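Local coordinates for protein hydrogenase 3 maturation protease (Escherichia coli, PDB 2E85) that cleaves a C-terminal peptide from the precursor of HycE, the large subunit of hydrogenase 3, as an endopeptidase of the A31 family, at residues 45-50 with 93-98; 60-65 with 143-148. The protein carries 1 engineered substitution. All coordinates share one frame; numbering follows the deposited sequence.

In the fold
From the N terminus, the chain runs through strand 6-11 and helix 21-31 into strand 38-43. The loop after that strand gives residues 45-50, the first half of interaction 1. After helix 50-56, strand 60-66 gives the first half of interaction 2. Residues 93-98 then meet residues 45-50 and close the long loop between them, leading into helix 97-108. Last, residues 143-148, beyond helix 129-141, come back to strand 60-66. The segments alternate, so the two contacts cross along the chain. Their centres are about 19 Å apart, on opposite sides of the chain's centre. Interaction 1 joins two loops beside the predicted nickel site, while interaction 2 ties the C-terminal region to the sheet.

Interaction 1: 45-50 with 93-98; sequences APENDI and HNMPLN. With CA (calcium ion), chain E.
E47 and A45 meet H93 and M95 where two loops of the alpha/beta fold come together. One follows strand 38-43, and the other leads into helix 97-108. No hydrogen bond joins the two segments, so the contact is made by van der Waals packing. The E47 carboxylate lies at the edge of the H93 imidazole, with CD near the ring plane and 3.7 Å from H93 CD2. The carboxylate and ring planes are turned 66° apart. CG of E47 is anti to its carbonyl carbon (chi1 -74°), and the chain bends at chi2, bringing OE2 within 3.5 Å of M95 CB. E47 CG also passes M95 SD at 3.9 Å. The polar end of E47 is held by T91, whose OG1 hydrogen-bonds OE2. With an alanine here, T91 OG1 would probably lose this carboxylate partner, and a gap would be likely to open beside the H93 edge and M95.

A45 CB approaches H93 NE2 obliquely at 3.5 Å. H93 is a predicted nickel ligand, with D19 and D65, by similarity to related proteases. Its ring also stacks on H93 of the second subunit.

The metal bonds belong to the 45-50 loop. A45 O, N48 OD1 and both carboxylate oxygens of D49 bind a calcium ion, with G42 O and two waters. This ties the loop to the end of strand 38-43. One of these waters also accepts a hydrogen bond from A45 N, and the other from N48 ND2 at 3.1 Å.

Interaction 2: 60-65 with 143-148; sequences RLLIVD and EGWEGN. With CA (calcium ion), chain F; CA (calcium ion), chain H.
L62 and W145 form the tight part of this contact, in which the loop after helix 129-141 covers one end of a strand of the central sheet. L62 CD2 sits over one face of the indole in a CH-pi contact. It is 3.9 Å from the centroid of the six-membered ring and 15° off the ring normal. CD1 of the same leucine comes to the rim, 4.0 Å from W145 CZ2. CG of L62 is anti to the backbone N (chi1 176°), and this sends the methyls out toward the ring. Both side chains are buried. The pyrrole side of the indole is tied back to its own loop, where W145 NE1 donates to G147 O at 3.0 Å.

R60 carries the looser, more polar side. Its NH1 donates to W145 O at 3.1 Å, and the bond is bent. The donor lies above the carbonyl plane. NH1 also reaches the indole edge at W145 CD1, with the guanidinium and ring planes 85° apart. Water 3 bridges R60 NH2 and W145 O. E146 OE1 adds a long salt bridge to R60 NH1, at 3.9 Å. E146 is exposed. The stronger charged partner of R60 is D6, which forms a salt bridge with its NE.

At the far end of the strand, D65 OD1 binds a calcium ion with D19 and A66, away from the indole. Strand 60-66 lies between strands 6-11 and 111-116 in the sheet. L62 and W145 both pack on I112 of strand 111-116, and L62 also touches L8 of strand 6-11, while L61 and I63 pack on helix 97-108.

Interaction 1: 45-50 with 93-98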
ATOM      1  N   ALA B  45       1.331  -3.976  10.359  1.00 12.68           N
ATOM      2  CA  ALA B  45       1.115  -3.428   9.014  1.00 12.47           C
ATOM      3  C   ALA B  45       0.081  -4.261   8.304  1.00 11.83           C
ATOM      4  O   ALA B  45       0.218  -5.478   8.269  1.00 12.28           O
ATOM      5  CB  ALA B  45       2.401  -3.485   8.211  1.00 12.77           C
ATOM      6  N   PRO B  46      -0.953  -3.614   7.729  1.00 11.36           N
ATOM      7  CA  PRO B  46      -1.909  -4.357   6.895  1.00 11.45           C
ATOM      8  C   PRO B  46      -1.390  -4.730   5.485  1.00 11.00           C
ATOM      9  O   PRO B  46      -1.958  -5.636   4.845  1.00 12.32           O
ATOM     10  CB  PRO B  46      -3.096  -3.390   6.796  1.00 11.71           C
ATOM     11  CG  PRO B  46      -2.441  -2.027   6.877  1.00 11.66           C
ATOM     12  CD  PRO B  46      -1.349  -2.201   7.904  1.00 11.05           C
ATOM     13  N   GLU B  47      -0.351  -4.043   4.994  1.00 11.03           N
ATOM     14  CA  GLU B  47       0.141  -4.260   3.615  1.00 10.97           C
ATOM     15  C   GLU B  47       0.380  -5.713   3.261  1.00 10.25           C
ATOM     16  O   GLU B  47      -0.019  -6.161   2.177  1.00 11.47           O
ATOM     17  CB  GLU B  47       1.407  -3.455   3.297  1.00 11.49           C
ATOM     18  CG  GLU B  47       1.133  -2.004   3.094  1.00 13.75           C
ATOM     19  CD  GLU B  47       1.313  -1.207   4.368  1.00 15.54           C
ATOM     20  OE1 GLU B  47       0.936  -1.701   5.480  1.00 14.00           O
ATOM     21  OE2 GLU B  47       1.798  -0.062   4.224  1.00 14.04           O
ATOM     22  N   ASN B  48       1.018  -6.449   4.163  1.00  9.23           N
ATOM     23  CA  ASN B  48       1.393  -7.831   3.871  1.00 10.53           C
ATOM     24  C   ASN B  48       0.266  -8.838   4.169  1.00 10.41           C
ATOM     25  O   ASN B  48       0.468 -10.054   4.094  1.00 10.58           O
ATOM     26  CB  ASN B  48       2.683  -8.191   4.618  1.00 11.06           C
ATOM     27  CG  ASN B  48       2.482  -8.321   6.116  1.00 13.31           C
ATOM     28  OD1 ASN B  48       1.601  -7.692   6.688  1.00 12.18           O
ATOM     29  ND2 ASN B  48       3.304  -9.162   6.761  1.00 17.42           N
ATOM     30  N   ASP B  49      -0.928  -8.327   4.463  1.00  9.20           N
ATOM     31  CA  ASP B  49      -2.086  -9.180   4.762  1.00 10.24           C
ATOM     32  C   ASP B  49      -3.042  -9.193   3.569  1.00  9.87           C
ATOM     33  O   ASP B  49      -3.999  -9.972   3.524  1.00 10.59           O
ATOM     34  CB  ASP B  49      -2.827  -8.699   6.029  1.00 10.29           C
ATOM     35  CG  ASP B  49      -1.886  -8.552   7.249  1.00 11.14           C
ATOM     36  OD1 ASP B  49      -1.067  -9.467   7.504  1.00 12.61           O
ATOM     37  OD2 ASP B  49      -1.946  -7.502   7.930  1.00 12.43           O
ATOM     38  N   ILE B  50      -2.783  -8.302   2.615  1.00 10.19           N
ATOM     39  CA  ILE B  50      -3.703  -8.096   1.486  1.00 11.40           C
ATOM     40  C   ILE B  50      -3.856  -9.331   0.593  1.00 11.58           C
ATOM     41  O   ILE B  50      -4.991  -9.732   0.243  1.00 12.07           O
ATOM     42  CB  ILE B  50      -3.288  -6.861   0.648  1.00 11.51           C
ATOM     43  CG1 ILE B  50      -3.394  -5.590   1.495  1.00 14.67           C
ATOM     44  CG2 ILE B  50      -4.156  -6.749  -0.597  1.00 12.22           C
ATOM     45  CD1 ILE B  50      -4.794  -5.221   2.062  1.00 14.79           C
ATOM     46  N   HIS B  93       4.055   2.154   7.352  1.00 14.22           N
ATOM     47  CA  HIS B  93       5.030   2.325   6.261  1.00 15.11           C
ATOM     48  C   HIS B  93       4.801   3.622   5.505  1.00 13.94           C
ATOM     49  O   HIS B  93       5.363   3.850   4.418  1.00 14.32           O
ATOM     50  CB  HIS B  93       4.990   1.121   5.302  1.00 14.64           C
ATOM     51  CG  HIS B  93       5.312  -0.176   5.974  1.00 16.24           C
ATOM     52  ND1 HIS B  93       6.504  -0.382   6.637  1.00 18.79           N
ATOM     53  CD2 HIS B  93       4.606  -1.327   6.092  1.00 17.56           C
ATOM     54  CE1 HIS B  93       6.515  -1.602   7.147  1.00 19.07           C
ATOM     55  NE2 HIS B  93       5.378  -2.197   6.829  1.00 18.81           N
ATOM     56  N   ASN B  94       3.935   4.460   6.081  1.00 14.08           N
ATOM     57  CA  ASN B  94       3.508   5.705   5.459  1.00 14.26           C
ATOM     58  C   ASN B  94       2.815   5.553   4.111  1.00 14.53           C
ATOM     59  O   ASN B  94       2.875   6.444   3.269  1.00 15.31           O
ATOM     60  CB  ASN B  94       4.630   6.743   5.404  1.00 13.74           C
ATOM     61  CG  ASN B  94       4.833   7.442   6.754  1.00 14.71           C
ATOM     62  OD1 ASN B  94       5.951   7.689   7.179  1.00 20.29           O
ATOM     63  ND2 ASN B  94       3.740   7.755   7.425  1.00 15.87           N
ATOM     64  N   MET B  95       2.126   4.437   3.932  1.00 13.32           N
ATOM     65  CA  MET B  95       1.181   4.289   2.833  1.00 13.39           C
ATOM     66  C   MET B  95      -0.159   4.896   3.268  1.00 13.80           C
ATOM     67  O   MET B  95      -0.625   4.624   4.383  1.00 12.13           O
ATOM     68  CB  MET B  95       1.078   2.805   2.427  1.00 13.22           C
ATOM     69  CG  MET B  95      -0.247   2.164   2.284  1.00 15.72           C
ATOM     70  SD  MET B  95      -0.144   0.990   0.898  1.00 14.69           S
ATOM     71  CE  MET B  95       0.205   2.370  -0.255  1.00 11.80           C
ATOM     72  N   PRO B  96      -0.778   5.721   2.407  1.00 13.60           N
ATOM     73  CA  PRO B  96      -2.103   6.220   2.804  1.00 14.21           C
ATOM     74  C   PRO B  96      -3.131   5.089   2.911  1.00 13.73           C
ATOM     75  O   PRO B  96      -3.303   4.284   2.000  1.00 12.48           O
ATOM     76  CB  PRO B  96      -2.471   7.216   1.695  1.00 14.63           C
ATOM     77  CG  PRO B  96      -1.531   6.945   0.580  1.00 14.97           C
ATOM     78  CD  PRO B  96      -0.325   6.273   1.122  1.00 14.95           C
ATOM     79  N   LEU B  97      -3.795   5.009   4.053  1.00 13.97           N
ATOM     80  CA  LEU B  97      -4.683   3.878   4.288  1.00 14.72           C
ATOM     81  C   LEU B  97      -5.836   3.790   3.276  1.00 14.95           C
ATOM     82  O   LEU B  97      -6.298   2.689   2.966  1.00 15.22           O
ATOM     83  CB  LEU B  97      -5.226   3.910   5.718  1.00 14.20           C
ATOM     84  CG  LEU B  97      -6.068   2.710   6.143  1.00 16.44           C
ATOM     85  CD1 LEU B  97      -5.323   1.396   6.030  1.00 16.38           C
ATOM     86  CD2 LEU B  97      -6.592   2.906   7.539  1.00 17.24           C
ATOM     87  N   ASN B  98      -6.296   4.932   2.765  1.00 15.56           N
ATOM     88  CA  ASN B  98      -7.414   4.938   1.824  1.00 17.24           C
ATOM     89  C   ASN B  98      -7.088   4.143   0.566  1.00 18.27           C
ATOM     90  O   ASN B  98      -7.983   3.560  -0.039  1.00 18.38           O
ATOM     91  CB  ASN B  98      -7.874   6.352   1.495  1.00 17.12           C
ATOM     92  CG  ASN B  98      -7.018   7.017   0.446  1.00 17.84           C
ATOM     93  OD1 ASN B  98      -5.895   7.443   0.713  1.00 17.59           O
ATOM     94  ND2 ASN B  98      -7.543   7.091  -0.771  1.00 18.33           N
TER
HETATM   95 CA    CA E1001       0.484  -7.687   8.635  1.00  9.18          CA
HETATM   96  O   HOH W   1       2.466  -6.798   9.802  1.00 10.25           O
HETATM   97  O   HOH W   2       1.642  -9.797   9.286  1.00  9.97           O

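Interaction 2: 60-65 with 143-148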
ATOM      1  N   ARG B  60     -17.501  -9.882   2.799  1.00 11.71           N
ATOM      2  CA  ARG B  60     -17.497  -8.779   3.746  1.00  9.70           C
ATOM      3  C   ARG B  60     -16.194  -8.802   4.524  1.00  9.58           C
ATOM      4  O   ARG B  60     -15.753  -9.852   4.966  1.00  9.62           O
ATOM      5  CB  ARG B  60     -18.682  -8.889   4.709  1.00 10.83           C
ATOM      6  CG  ARG B  60     -18.638  -7.963   5.928  1.00 11.48           C
ATOM      7  CD  ARG B  60     -19.985  -7.909   6.596  1.00 14.93           C
ATOM      8  NE  ARG B  60     -20.371  -9.187   7.203  1.00 15.70           N
ATOM      9  CZ  ARG B  60     -21.500  -9.380   7.881  1.00 15.82           C
ATOM     10  NH1 ARG B  60     -22.363  -8.379   8.046  1.00 15.24           N
ATOM     11  NH2 ARG B  60     -21.756 -10.562   8.411  1.00 15.36           N
ATOM     12  N   LEU B  61     -15.571  -7.632   4.644  1.00  7.68           N
ATOM     13  CA  LEU B  61     -14.322  -7.485   5.370  1.00  6.38           C
ATOM     14  C   LEU B  61     -14.490  -6.404   6.463  1.00  6.82           C
ATOM     15  O   LEU B  61     -14.864  -5.265   6.156  1.00  7.84           O
ATOM     16  CB  LEU B  61     -13.222  -7.049   4.428  1.00  6.16           C
ATOM     17  CG  LEU B  61     -11.886  -6.702   5.119  1.00 10.06           C
ATOM     18  CD1 LEU B  61     -11.215  -7.902   5.714  1.00 10.79           C
ATOM     19  CD2 LEU B  61     -10.973  -5.988   4.140  1.00  9.22           C
ATOM     20  N   LEU B  62     -14.189  -6.778   7.710  1.00  7.44           N
ATOM     21  CA  LEU B  62     -14.171  -5.863   8.852  1.00  7.16           C
ATOM     22  C   LEU B  62     -12.714  -5.686   9.276  1.00  6.59           C
ATOM     23  O   LEU B  62     -12.014  -6.672   9.494  1.00  7.62           O
ATOM     24  CB  LEU B  62     -14.956  -6.453  10.032  1.00  7.69           C
ATOM     25  CG  LEU B  62     -14.983  -5.678  11.349  1.00  7.98           C
ATOM     26  CD1 LEU B  62     -15.450  -4.201  11.235  1.00  8.08           C
ATOM     27  CD2 LEU B  62     -15.814  -6.395  12.382  1.00  9.02           C
ATOM     28  N   ILE B  63     -12.303  -4.440   9.439  1.00  6.07           N
ATOM     29  CA  ILE B  63     -10.942  -4.138   9.889  1.00  6.54           C
ATOM     30  C   ILE B  63     -11.068  -3.438  11.215  1.00  7.22           C
ATOM     31  O   ILE B  63     -11.837  -2.476  11.324  1.00  7.69           O
ATOM     32  CB  ILE B  63     -10.241  -3.195   8.892  1.00  7.02           C
ATOM     33  CG1 ILE B  63     -10.183  -3.852   7.516  1.00  6.48           C
ATOM     34  CG2 ILE B  63      -8.832  -2.828   9.367  1.00  7.18           C
ATOM     35  CD1 ILE B  63      -9.865  -2.904   6.360  1.00 14.79           C
ATOM     36  N   VAL B  64     -10.338  -3.923  12.218  1.00  7.56           N
ATOM     37  CA  VAL B  64     -10.383  -3.343  13.556  1.00  7.51           C
ATOM     38  C   VAL B  64      -8.971  -2.902  13.945  1.00  7.30           C
ATOM     39  O   VAL B  64      -8.028  -3.700  13.892  1.00  6.34           O
ATOM     40  CB  VAL B  64     -10.892  -4.364  14.605  1.00  8.07           C
ATOM     41  CG1 VAL B  64     -10.657  -3.845  16.055  1.00  6.96           C
ATOM     42  CG2 VAL B  64     -12.381  -4.765  14.322  1.00  6.79           C
ATOM     43  N   ASP B  65      -8.842  -1.642  14.361  1.00  7.94           N
ATOM     44  CA  ASP B  65      -7.529  -1.073  14.642  1.00  9.14           C
ATOM     45  C   ASP B  65      -7.676   0.006  15.700  1.00  9.01           C
ATOM     46  O   ASP B  65      -8.602   0.801  15.639  1.00  9.21           O
ATOM     47  CB  ASP B  65      -6.967  -0.453  13.354  1.00  9.69           C
ATOM     48  CG  ASP B  65      -5.487  -0.034  13.477  1.00 14.25           C
ATOM     49  OD1 ASP B  65      -4.836  -0.328  14.486  1.00 18.49           O
ATOM     50  OD2 ASP B  65      -4.955   0.558  12.514  1.00 24.89           O
ATOM     51  N   GLU B 143     -20.957 -11.844  16.494  1.00 12.51           N
ATOM     52  CA  GLU B 143     -21.956 -12.835  16.154  1.00 13.97           C
ATOM     53  C   GLU B 143     -23.214 -12.129  15.662  1.00 14.73           C
ATOM     54  O   GLU B 143     -23.749 -11.256  16.334  1.00 15.74           O
ATOM     55  CB  GLU B 143     -22.267 -13.697  17.359  1.00 14.48           C
ATOM     56  CG  GLU B 143     -23.480 -14.578  17.127  1.00 16.13           C
ATOM     57  CD  GLU B 143     -23.757 -15.436  18.313  1.00 22.10           C
ATOM     58  OE1 GLU B 143     -22.795 -16.061  18.818  1.00 22.41           O
ATOM     59  OE2 GLU B 143     -24.933 -15.491  18.745  1.00 22.03           O
ATOM     60  N   GLY B 144     -23.664 -12.472  14.466  1.00 15.58           N
ATOM     61  CA  GLY B 144     -24.844 -11.815  13.921  1.00 15.45           C
ATOM     62  C   GLY B 144     -24.667 -10.364  13.493  1.00 15.52           C
ATOM     63  O   GLY B 144     -25.654  -9.666  13.245  1.00 16.49           O
ATOM     64  N   TRP B 145     -23.416  -9.901  13.412  1.00 14.66           N
ATOM     65  CA  TRP B 145     -23.087  -8.574  12.873  1.00 14.81           C
ATOM     66  C   TRP B 145     -23.865  -8.229  11.613  1.00 15.07           C
ATOM     67  O   TRP B 145     -23.872  -8.982  10.666  1.00 13.96           O
ATOM     68  CB  TRP B 145     -21.599  -8.517  12.534  1.00 13.53           C
ATOM     69  CG  TRP B 145     -21.120  -7.174  12.121  1.00 12.70           C
ATOM     70  CD1 TRP B 145     -21.369  -6.519  10.931  1.00 12.05           C
ATOM     71  CD2 TRP B 145     -20.272  -6.316  12.878  1.00 12.89           C
ATOM     72  NE1 TRP B 145     -20.740  -5.303  10.927  1.00 13.64           N
ATOM     73  CE2 TRP B 145     -20.043  -5.158  12.099  1.00 10.74           C
ATOM     74  CE3 TRP B 145     -19.669  -6.421  14.133  1.00 12.31           C
ATOM     75  CZ2 TRP B 145     -19.266  -4.100  12.555  1.00 12.22           C
ATOM     76  CZ3 TRP B 145     -18.885  -5.384  14.576  1.00 13.38           C
ATOM     77  CH2 TRP B 145     -18.677  -4.237  13.780  1.00 12.47           C
ATOM     78  N   GLU B 146     -24.495  -7.058  11.606  1.00 15.86           N
ATOM     79  CA  GLU B 146     -25.215  -6.581  10.435  1.00 17.89           C
ATOM     80  C   GLU B 146     -24.908  -5.119  10.301  1.00 17.17           C
ATOM     81  O   GLU B 146     -24.782  -4.413  11.315  1.00 16.75           O
ATOM     82  CB  GLU B 146     -26.733  -6.780  10.590  1.00 18.76           C
ATOM     83  CG  GLU B 146     -27.187  -8.252  10.801  1.00 23.76           C
ATOM     84  CD  GLU B 146     -27.050  -9.149   9.566  1.00 30.41           C
ATOM     85  OE1 GLU B 146     -26.150  -8.928   8.719  1.00 34.03           O
ATOM     86  OE2 GLU B 146     -27.856 -10.104   9.448  1.00 33.44           O
ATOM     87  N   GLY B 147     -24.768  -4.667   9.057  1.00 18.02           N
ATOM     88  CA  GLY B 147     -24.447  -3.273   8.779  1.00 17.58           C
ATOM     89  C   GLY B 147     -23.126  -2.838   9.379  1.00 17.49           C
ATOM     90  O   GLY B 147     -22.085  -3.431   9.085  1.00 16.95           O
ATOM     91  N   ASN B 148     -23.179  -1.797  10.215  1.00 17.19           N
ATOM     92  CA  ASN B 148     -22.026  -1.312  10.962  1.00 17.80           C
ATOM     93  C   ASN B 148     -21.968  -1.787  12.403  1.00 17.27           C
ATOM     94  O   ASN B 148     -21.330  -1.149  13.258  1.00 16.88           O
ATOM     95  CB  ASN B 148     -21.959   0.202  10.891  1.00 18.21           C
ATOM     96  CG  ASN B 148     -21.355   0.674   9.595  1.00 20.78           C
ATOM     97  OD1 ASN B 148     -20.820  -0.125   8.821  1.00 24.27           O
ATOM     98  ND2 ASN B 148     -21.434   1.972   9.342  1.00 25.27           N
TER
HETATM   99 CA    CA F1004      -3.078   0.865  15.388  1.00 19.65          CA
HETATM  100 CA    CA H1006     -24.025 -17.306  20.460  1.00 21.91          CA
HETATM  101  O   HOH W   3     -23.941 -11.495  10.429  1.00 31.11           O
HETATM  102  O   HOH W   4      -3.042   2.189  13.373  1.00 36.07           O
HETATM  103  O   HOH W   5      -1.840   0.188  13.397  1.00 13.31           O
HETATM  104  O   HOH W   6      -1.883   2.747  15.686  1.00 26.83           O
HETATM  105  O   HOH W   7     -23.971 -19.250  20.014  1.00 25.56           O
HETATM  106  O   HOH W   8     -23.624 -15.341  21.665  1.00 28.99           O